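Local coordinates for protein carnitinyl-CoA dehydratase (Mycobacterium avium, PDB 3R9S) that probably acts as a carbon-oxygen lyase of the crotonase (enoyl-CoA hydratase/isomerase) family, adding or removing water on carnitine-type acyl-CoA thioesters, at residues A[43-48]-A[98-103]. Residues are numbered along the deposited sequence; the frame is centred on the assembly and turned at random. Where two conformers were deposited one is given.
Sequences DALEEA and HFIDKP. With EDO (1,2-ethanediol), chain E.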
loop_
_atom_site.group_PDB
_atom_site.type_symbol
_atom_site.label_atom_id
_atom_site.label_comp_id
_atom_site.label_asym_id
_atom_site.label_seq_id
_atom_site.Cartn_x
_atom_site.Cartn_y
_atom_site.Cartn_z
ATOM N N ASP A 43 15.642 26.031 6.502
ATOM C CA ASP A 43 15.701 27.349 5.857
ATOM C C ASP A 43 15.852 27.217 4.351
ATOM O O ASP A 43 15.202 27.938 3.607
ATOM C CB ASP A 43 16.865 28.201 6.397
ATOM C CG ASP A 43 16.682 28.615 7.847
ATOM O OD1 ASP A 43 15.591 28.425 8.419
ATOM O OD2 ASP A 43 17.651 29.165 8.415
ATOM N N ALA A 44 16.681 26.283 3.897
ATOM C CA ALA A 44 16.819 26.037 2.458
ATOM C C ALA A 44 15.513 25.526 1.826
ATOM O O ALA A 44 15.160 25.926 0.709
ATOM C CB ALA A 44 17.980 25.072 2.176
ATOM N N LEU A 45 14.787 24.647 2.510
ATOM C CA LEU A 45 13.509 24.171 1.952
ATOM C C LEU A 45 12.531 25.324 1.798
ATOM O O LEU A 45 11.814 25.397 0.807
ATOM C CB LEU A 45 12.852 23.102 2.822
ATOM C CG LEU A 45 13.168 21.638 2.560
ATOM C CD1 LEU A 45 12.387 20.781 3.561
ATOM C CD2 LEU A 45 12.833 21.240 1.139
ATOM N N GLU A 46 12.502 26.213 2.797
ATOM C CA GLU A 46 11.569 27.325 2.755
ATOM C C GLU A 46 11.999 28.316 1.658
ATOM O O GLU A 46 11.147 28.850 0.954
ATOM C CB GLU A 46 11.419 27.971 4.142
ATOM C CG GLU A 46 10.122 28.757 4.357
ATOM C CD GLU A 46 8.843 27.901 4.434
ATOM O OE1 GLU A 46 8.799 26.732 3.961
ATOM O OE2 GLU A 46 7.849 28.444 4.966
ATOM N N GLU A 47 13.299 28.517 1.461
ATOM C CA GLU A 47 13.743 29.360 0.343
ATOM C C GLU A 47 13.373 28.697 -0.991
ATOM O O GLU A 47 12.972 29.386 -1.918
ATOM C CB GLU A 47 15.239 29.679 0.405
ATOM N N ALA A 48 13.479 27.369 -1.083
ATOM C CA ALA A 48 13.050 26.664 -2.302
ATOM C C ALA A 48 11.568 26.854 -2.620
ATOM O O ALA A 48 11.215 27.031 -3.787
ATOM C CB ALA A 48 13.376 25.178 -2.241
ATOM N N HIS A 98 7.657 19.098 6.791
ATOM C CA HIS A 98 7.840 20.374 6.132
ATOM C C HIS A 98 7.468 20.195 4.677
ATOM O O HIS A 98 8.326 20.063 3.808
ATOM C CB HIS A 98 9.296 20.809 6.279
ATOM C CG HIS A 98 9.565 22.219 5.855
ATOM N ND1 HIS A 98 10.758 22.850 6.127
ATOM C CD2 HIS A 98 8.792 23.128 5.212
ATOM C CE1 HIS A 98 10.715 24.083 5.649
ATOM N NE2 HIS A 98 9.533 24.279 5.098
ATOM N N PHE A 99 6.168 20.165 4.421
ATOM C CA PHE A 99 5.691 20.029 3.066
ATOM C C PHE A 99 6.019 21.273 2.274
ATOM O O PHE A 99 5.745 22.396 2.713
ATOM C CB PHE A 99 4.191 19.809 3.026
ATOM C CG PHE A 99 3.648 19.669 1.631
ATOM C CD1 PHE A 99 3.667 18.442 0.998
ATOM C CD2 PHE A 99 3.140 20.780 0.948
ATOM C CE1 PHE A 99 3.172 18.299 -0.285
ATOM C CE2 PHE A 99 2.654 20.653 -0.358
ATOM C CZ PHE A 99 2.667 19.400 -0.969
ATOM N N ILE A 100 6.610 21.068 1.108
ATOM C CA ILE A 100 6.688 22.114 0.106
ATOM C C ILE A 100 6.141 21.586 -1.216
ATOM O O ILE A 100 6.099 20.385 -1.453
ATOM C CB ILE A 100 8.123 22.650 -0.089
ATOM C CG1 ILE A 100 9.081 21.530 -0.508
ATOM C CG2 ILE A 100 8.639 23.373 1.187
ATOM C CD1 ILE A 100 10.234 22.055 -1.406
ATOM N N ASP A 101 5.756 22.516 -2.083
ATOM C CA ASP A 101 5.122 22.207 -3.360
ATOM C C ASP A 101 6.089 21.599 -4.361
ATOM O O ASP A 101 5.666 20.929 -5.293
ATOM C CB ASP A 101 4.541 23.493 -3.980
ATOM C CG ASP A 101 3.360 24.027 -3.217
ATOM O OD1 ASP A 101 2.495 23.219 -2.778
ATOM O OD2 ASP A 101 3.270 25.262 -3.072
ATOM N N LYS A 102 7.378 21.882 -4.182
ATOM C CA LYS A 102 8.400 21.493 -5.135
ATOM C C LYS A 102 8.792 20.034 -4.846
ATOM O O LYS A 102 8.936 19.654 -3.689
ATOM C CB LYS A 102 9.645 22.386 -4.987
ATOM C CG LYS A 102 9.648 23.839 -5.562
ATOM C CD LYS A 102 8.328 24.459 -5.923
ATOM C CE LYS A 102 8.315 25.981 -5.660
ATOM N NZ LYS A 102 9.560 26.722 -6.025
ATOM N N PRO A 103 9.004 19.224 -5.893
ATOM C CA PRO A 103 9.456 17.846 -5.703
ATOM C C PRO A 103 10.797 17.735 -4.996
ATOM O O PRO A 103 11.723 18.498 -5.308
ATOM C CB PRO A 103 9.573 17.314 -7.135
ATOM C CG PRO A 103 9.634 18.504 -7.987
ATOM C CD PRO A 103 8.806 19.530 -7.322
HETATM C C1 EDO E . 10.286 16.607 2.315
HETATM O O1 EDO E . 9.853 16.220 1.001
HETATM C C2 EDO E . 9.466 17.788 2.756
HETATM O O2 EDO E . 9.851 18.918 1.974
#
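In this crotonase fold, helix 35-50 packs against the loop that leads into strand 104-108, and H98, I100 and K102 of the loop meet L45, E46 and A48 of the helix. The H98 ring is held at its edge by E46 and over one face by L45. E46 has two conformers, and its bond is described for one of them. In that conformer H98 NE2 gives a nearly straight hydrogen bond to E46 OE1 (2.8 Å, N-H...O angle 175°). The oxygen sits at the ring edge, in the ring plane. The nitrogen, in contrast, meets OE1 from above the carboxylate plane. A bend of this E46 chain at chi2 (69°) brings its carboxylate round to the ring. H98 ND1 binds G94 O, and W90 stacks on the ring. With both nitrogens engaged, the rotation of the imidazole is well fixed. Both face acceptors and a carboxylate is close by, so the ring may be protonated.

L45 lies over one face of the same ring. L45 CB makes a CH-pi contact with the H98 ring, 4.1 Å from the centroid, and L45 CD1 lies 3.7 Å from H98 ND1. The other branch, L45 CD2, turns to I100 and touches I100 CD1 at 3.7 Å, the two side chains crossing at about a right angle. V57 of strand 56-61 touches both L45 and I100, so the apolar layer continues into the sheet.

K102 ties down the later end of the contact. Its chain bends at chi2, chi3 and chi4, bringing K102 NZ back to A48 O at 2.8 Å, 15° from the carbonyl plane. NZ also binds V54 O, which joins the helix to the loop before strand 56-61. The arrangement is a largely buried helix-to-loop packing beside the parallel strands 56-61 and 104-108 of the crotonase core.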